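Local atomic coordinates of GDSL-esterase (PDB entry 3HP4), a protein that hydrolyses esters as a GDSL-family serine esterase of the SGNH hydrolase clan from a psychrotrophic bacterium, and may have lysophospholipase activity. Residues 96-110 with 129-143. Residues are numbered along the deposited sequence; the frame is centred on the assembly and turned at random.
Sequences VKKSQAANAMTALME and FTQISEDTNAHLMNF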
loop_
_atom_site.group_PDB
_atom_site.type_symbol
_atom_site.label_atom_id
_atom_site.label_comp_id
_atom_site.label_asym_id
_atom_site.label_seq_id
_atom_site.Cartn_x
_atom_site.Cartn_y
_atom_site.Cartn_z
ATOM N N VAL A 96 -4.797 5.009 10.134
ATOM C CA VAL A 96 -4.422 3.887 11.002
ATOM C C VAL A 96 -5.316 3.835 12.210
ATOM O O VAL A 96 -5.825 2.749 12.566
ATOM C CB VAL A 96 -2.946 4.046 11.422
ATOM C CG1 VAL A 96 -2.616 3.015 12.448
ATOM C CG2 VAL A 96 -2.023 3.890 10.179
ATOM N N LYS A 97 -5.566 4.955 12.873
ATOM C CA LYS A 97 -6.361 4.938 14.086
ATOM C C LYS A 97 -7.797 4.565 13.813
ATOM O O LYS A 97 -8.408 3.845 14.610
ATOM C CB LYS A 97 -6.275 6.243 14.864
ATOM C CG LYS A 97 -4.880 6.400 15.423
ATOM C CD LYS A 97 -4.753 7.554 16.365
ATOM C CE LYS A 97 -3.428 7.482 17.155
ATOM N NZ LYS A 97 -3.428 8.547 18.216
ATOM N N LYS A 98 -8.374 4.970 12.680
ATOM C CA LYS A 98 -9.745 4.551 12.345
ATOM C C LYS A 98 -9.785 3.034 12.124
ATOM O O LYS A 98 -10.701 2.342 12.608
ATOM C CB LYS A 98 -10.202 5.230 11.050
ATOM C CG LYS A 98 -10.668 6.623 11.150
ATOM C CD LYS A 98 -11.098 7.088 9.727
ATOM C CE LYS A 98 -11.538 8.549 9.701
ATOM N NZ LYS A 98 -12.824 8.773 10.390
ATOM N N SER A 99 -8.794 2.490 11.441
ATOM C CA SER A 99 -8.753 1.056 11.241
ATOM C C SER A 99 -8.626 0.287 12.549
ATOM O O SER A 99 -9.353 -0.710 12.779
ATOM C CB SER A 99 -7.619 0.681 10.282
ATOM O OG SER A 99 -7.711 1.341 9.031
ATOM N N GLN A 100 -7.743 0.745 13.433
ATOM C CA GLN A 100 -7.556 0.091 14.719
ATOM C C GLN A 100 -8.806 0.198 15.579
ATOM O O GLN A 100 -9.167 -0.755 16.287
ATOM C CB GLN A 100 -6.332 0.698 15.431
ATOM C CG GLN A 100 -5.034 0.370 14.700
ATOM C CD GLN A 100 -3.839 1.058 15.301
ATOM O OE1 GLN A 100 -3.970 2.166 15.874
ATOM N NE2 GLN A 100 -2.658 0.461 15.180
ATOM N N ALA A 101 -9.495 1.346 15.535
ATOM C CA ALA A 101 -10.721 1.517 16.308
ATOM C C ALA A 101 -11.793 0.585 15.812
ATOM O O ALA A 101 -12.679 0.218 16.591
ATOM C CB ALA A 101 -11.199 2.952 16.223
ATOM N N ALA A 102 -11.766 0.180 14.550
ATOM C CA ALA A 102 -12.683 -0.834 13.997
ATOM C C ALA A 102 -12.129 -2.224 14.175
ATOM O O ALA A 102 -12.592 -3.178 13.496
ATOM C CB ALA A 102 -12.920 -0.491 12.521
ATOM N N ASN A 103 -11.180 -2.415 15.090
ATOM C CA ASN A 103 -10.703 -3.753 15.384
ATOM C C ASN A 103 -9.888 -4.422 14.296
ATOM O O ASN A 103 -9.835 -5.640 14.242
ATOM C CB ASN A 103 -11.875 -4.627 15.876
ATOM C CG ASN A 103 -12.385 -4.130 17.190
ATOM O OD1 ASN A 103 -11.627 -4.048 18.156
ATOM N ND2 ASN A 103 -13.607 -3.683 17.208
ATOM N N ALA A 104 -9.306 -3.623 13.414
ATOM C CA ALA A 104 -8.493 -4.177 12.340
ATOM C C ALA A 104 -7.014 -4.027 12.687
ATOM O O ALA A 104 -6.521 -2.900 13.008
ATOM C CB ALA A 104 -8.766 -3.534 11.038
ATOM N N MET A 105 -6.248 -5.091 12.601
ATOM C CA MET A 105 -4.790 -5.029 12.655
ATOM C C MET A 105 -4.301 -4.251 11.417
ATOM O O MET A 105 -4.732 -4.590 10.282
ATOM C CB MET A 105 -4.324 -6.461 12.560
ATOM C CG MET A 105 -2.904 -6.652 12.971
ATOM S SD MET A 105 -2.561 -6.261 14.719
ATOM C CE MET A 105 -2.853 -7.871 15.433
ATOM N N THR A 106 -3.421 -3.287 11.603
ATOM C CA THR A 106 -3.124 -2.358 10.516
ATOM C C THR A 106 -1.662 -2.385 10.167
ATOM O O THR A 106 -0.787 -2.354 11.074
ATOM C CB THR A 106 -3.559 -0.946 10.932
ATOM O OG1 THR A 106 -4.970 -1.009 11.245
ATOM C CG2 THR A 106 -3.418 0.036 9.806
ATOM N N ALA A 107 -1.362 -2.401 8.871
ATOM C CA ALA A 107 0.004 -2.279 8.343
ATOM C C ALA A 107 0.065 -1.084 7.468
ATOM O O ALA A 107 -0.926 -0.679 6.823
ATOM C CB ALA A 107 0.374 -3.555 7.549
ATOM N N LEU A 108 1.254 -0.489 7.411
ATOM C CA LEU A 108 1.556 0.685 6.624
ATOM C C LEU A 108 2.782 0.401 5.785
ATOM O O LEU A 108 3.835 0.101 6.352
ATOM C CB LEU A 108 1.873 1.810 7.656
ATOM C CG LEU A 108 2.182 3.160 7.112
ATOM C CD1 LEU A 108 1.007 3.788 6.304
ATOM C CD2 LEU A 108 2.604 4.123 8.235
ATOM N N MET A 109 2.681 0.527 4.477
ATOM C CA MET A 109 3.868 0.351 3.627
ATOM C C MET A 109 4.711 1.610 3.594
ATOM O O MET A 109 4.194 2.726 3.362
ATOM C CB MET A 109 3.428 -0.016 2.215
ATOM C CG MET A 109 4.618 -0.434 1.341
ATOM S SD MET A 109 4.113 -1.175 -0.204
ATOM C CE MET A 109 3.500 -2.735 0.441
ATOM N N GLU A 110 5.995 1.471 3.816
ATOM C CA GLU A 110 7.019 2.519 3.608
ATOM C C GLU A 110 6.954 2.933 2.129
ATOM O O GLU A 110 6.892 2.017 1.273
ATOM C CB GLU A 110 8.411 1.958 4.014
ATOM C CG GLU A 110 9.420 3.060 4.167
ATOM C CD GLU A 110 10.627 2.548 4.792
ATOM O OE1 GLU A 110 11.035 1.374 4.395
ATOM O OE2 GLU A 110 11.105 3.237 5.679
ATOM N N PHE A 129 6.805 7.500 7.593
ATOM C CA PHE A 129 6.121 6.217 7.784
ATOM C C PHE A 129 6.650 5.526 9.045
ATOM O O PHE A 129 5.846 4.960 9.806
ATOM C CB PHE A 129 6.282 5.320 6.553
ATOM C CG PHE A 129 5.672 5.915 5.304
ATOM C CD1 PHE A 129 4.300 5.811 5.061
ATOM C CD2 PHE A 129 6.415 6.710 4.467
ATOM C CE1 PHE A 129 3.744 6.431 3.964
ATOM C CE2 PHE A 129 5.825 7.362 3.393
ATOM C CZ PHE A 129 4.490 7.228 3.157
ATOM N N THR A 130 7.952 5.618 9.297
ATOM C CA THR A 130 8.517 5.042 10.534
ATOM C C THR A 130 7.911 5.788 11.735
ATOM O O THR A 130 7.544 5.165 12.744
ATOM C CB THR A 130 9.972 5.207 10.553
ATOM O OG1 THR A 130 10.484 4.491 9.396
ATOM C CG2 THR A 130 10.604 4.608 11.794
ATOM N N GLN A 131 7.813 7.098 11.687
ATOM C CA GLN A 131 7.230 7.854 12.804
ATOM C C GLN A 131 5.777 7.503 13.063
ATOM O O GLN A 131 5.372 7.339 14.225
ATOM C CB GLN A 131 7.375 9.356 12.506
ATOM C CG GLN A 131 8.851 9.801 12.475
ATOM C CD GLN A 131 9.029 11.079 11.778
ATOM O OE1 GLN A 131 8.253 12.002 12.021
ATOM N NE2 GLN A 131 10.077 11.175 10.975
ATOM N N ILE A 132 4.984 7.263 12.006
ATOM C CA ILE A 132 3.581 6.864 12.206
ATOM C C ILE A 132 3.566 5.517 12.836
ATOM O O ILE A 132 2.734 5.273 13.765
ATOM C CB ILE A 132 2.879 6.824 10.855
ATOM C CG1 ILE A 132 2.773 8.222 10.256
ATOM C CG2 ILE A 132 1.486 6.195 10.969
ATOM C CD1 ILE A 132 2.570 8.220 8.739
ATOM N N SER A 133 4.426 4.567 12.436
ATOM C CA SER A 133 4.451 3.276 13.046
ATOM C C SER A 133 4.807 3.368 14.538
ATOM O O SER A 133 4.207 2.675 15.364
ATOM C CB SER A 133 5.450 2.437 12.295
ATOM O OG SER A 133 5.556 1.237 12.972
ATOM N N GLU A 134 5.756 4.220 14.913
ATOM C CA GLU A 134 6.056 4.382 16.329
ATOM C C GLU A 134 4.856 4.914 17.091
ATOM O O GLU A 134 4.620 4.467 18.231
ATOM C CB GLU A 134 7.220 5.381 16.537
ATOM C CG GLU A 134 8.620 4.851 16.050
ATOM C CD GLU A 134 9.695 5.824 16.244
ATOM O OE1 GLU A 134 9.995 6.528 15.321
ATOM O OE2 GLU A 134 10.506 5.832 17.181
ATOM N N ASP A 135 4.131 5.841 16.493
ATOM C CA ASP A 135 2.975 6.539 17.136
ATOM C C ASP A 135 1.790 5.604 17.323
ATOM O O ASP A 135 1.028 5.784 18.273
ATOM C CB ASP A 135 2.561 7.743 16.264
ATOM C CG ASP A 135 3.503 8.947 16.414
ATOM O OD1 ASP A 135 4.484 8.874 17.147
ATOM O OD2 ASP A 135 3.288 9.990 15.740
ATOM N N THR A 136 1.606 4.647 16.434
ATOM C CA THR A 136 0.358 3.880 16.362
ATOM C C THR A 136 0.585 2.421 16.549
ATOM O O THR A 136 -0.406 1.676 16.642
ATOM C CB THR A 136 -0.287 4.031 15.009
ATOM O OG1 THR A 136 0.580 3.526 13.953
ATOM C CG2 THR A 136 -0.637 5.484 14.686
ATOM N N ASN A 137 1.804 1.908 16.462
ATOM C CA ASN A 137 2.092 0.467 16.431
ATOM C C ASN A 137 1.642 -0.198 15.139
ATOM O O ASN A 137 1.626 -1.431 15.104
ATOM C CB ASN A 137 1.676 -0.332 17.654
ATOM C CG ASN A 137 2.603 -1.519 17.864
ATOM O OD1 ASN A 137 3.812 -1.520 17.556
ATOM N ND2 ASN A 137 2.010 -2.586 18.339
ATOM N N ALA A 138 1.295 0.537 14.111
ATOM C CA ALA A 138 1.050 -0.112 12.823
ATOM C C ALA A 138 2.284 -0.848 12.396
ATOM O O ALA A 138 3.423 -0.356 12.553
ATOM C CB ALA A 138 0.712 0.920 11.774
ATOM N N HIS A 139 2.141 -1.946 11.730
ATOM C CA HIS A 139 3.209 -2.801 11.212
ATOM C C HIS A 139 3.813 -2.160 9.954
ATOM O O HIS A 139 3.040 -1.981 8.977
ATOM C CB HIS A 139 2.576 -4.183 10.845
ATOM C CG HIS A 139 3.603 -5.147 10.393
ATOM N ND1 HIS A 139 3.815 -5.532 9.090
ATOM C CD2 HIS A 139 4.520 -5.792 11.138
ATOM C CE1 HIS A 139 4.881 -6.333 9.044
ATOM N NE2 HIS A 139 5.297 -6.538 10.282
ATOM N N LEU A 140 5.084 -1.909 9.874
ATOM C CA LEU A 140 5.663 -1.329 8.654
ATOM C C LEU A 140 6.084 -2.432 7.680
ATOM O O LEU A 140 6.638 -3.465 8.034
ATOM C CB LEU A 140 6.855 -0.402 8.980
ATOM C CG LEU A 140 7.309 0.519 7.864
ATOM C CD1 LEU A 140 6.340 1.663 7.637
ATOM C CD2 LEU A 140 8.726 1.098 8.159
ATOM N N MET A 141 5.749 -2.208 6.423
ATOM C CA MET A 141 6.056 -3.113 5.334
ATOM C C MET A 141 7.089 -2.510 4.395
ATOM O O MET A 141 7.011 -1.298 4.078
ATOM C CB MET A 141 4.770 -3.348 4.574
ATOM C CG MET A 141 3.866 -4.263 5.280
ATOM S SD MET A 141 2.789 -5.124 4.035
ATOM C CE MET A 141 2.032 -6.268 5.218
ATOM N N ASN A 142 8.000 -3.299 3.872
ATOM C CA ASN A 142 8.945 -2.849 2.858
ATOM C C ASN A 142 8.227 -2.395 1.557
ATOM O O ASN A 142 7.228 -2.995 1.180
ATOM C CB ASN A 142 9.912 -4.028 2.501
ATOM C CG ASN A 142 11.125 -3.581 1.766
ATOM O OD1 ASN A 142 11.823 -2.729 2.139
ATOM N ND2 ASN A 142 11.340 -4.273 0.616
ATOM N N PHE A 143 8.762 -1.358 0.938
ATOM C CA PHE A 143 8.142 -0.851 -0.345
ATOM C C PHE A 143 8.440 -1.851 -1.458
ATOM O O PHE A 143 9.600 -2.057 -1.820
ATOM C CB PHE A 143 8.756 0.471 -0.648
ATOM C CG PHE A 143 8.093 1.260 -1.784
ATOM C CD1 PHE A 143 6.743 1.157 -2.007
ATOM C CD2 PHE A 143 8.839 2.140 -2.543
ATOM C CE1 PHE A 143 6.138 1.929 -3.020
ATOM C CE2 PHE A 143 8.197 2.915 -3.541
ATOM C CZ PHE A 143 6.865 2.771 -3.736
HETATM O O HOH W 1 -0.963 7.804 19.214
HETATM O O HOH W 2 10.944 -0.153 2.382
#
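L108 packs against helix 129-136: its CD2 lies 3.6 Å from I132 CG2, while its CG sits in the ring plane of F129 at the edge, 4.0 Å from F129 CD1. The backbone C of E110 lies over one face of the same ring. With CG anti to the backbone N (chi1 -178°), the isobutyl group of L108 rises from strand 105-109 and crosses both partners at about a right angle. Branched and aromatic carbons suit this buried layer. N137, with positive phi, turns the chain out of the helix, and the small A138 fits its CB against V96 CG1 and L108 CB.

Strand 139-141 runs parallel to 105-109 as the outermost strand of the sheet. H139 N, L108 N, M141 N and E110 N bond in turn to T106 O, H139 O, L108 O and M141 O, a ladder of four. On the opposite face from L108, A107 pairs with H139 and M109 with M141. Farther along, M109 brings its flexible thioether to the edge of the F143 ring, a Met-aromatic contact with SD 4.0 Å from CD1. W181 of helix 166-183 covers A107 and M141.

The solvent side is looser and polar. Q100 extends its chain so that NE2 donates an almost straight bond (168°) to T136 O, 2.9 Å away; T136 O lies in the amide plane of Q100, but NE2 is tilted from the carbonyl plane of T136. T136 closes its helix with an ST turn: OG1, placed between the backbone N and the carbonyl carbon (chi1 61°), accepts from A138 N and donates to I132 O. Waters bridge K97 NZ to D135 O, and N142 OD1 to F143 N.

The contact thus closes the last beta-alpha-beta unit of the SGNH-hydrolase alpha/beta fold. Its chemistry implies that backbone bonds set the strand register and apolar contacts seat the helix, while Q100 and water tie down the polar margin.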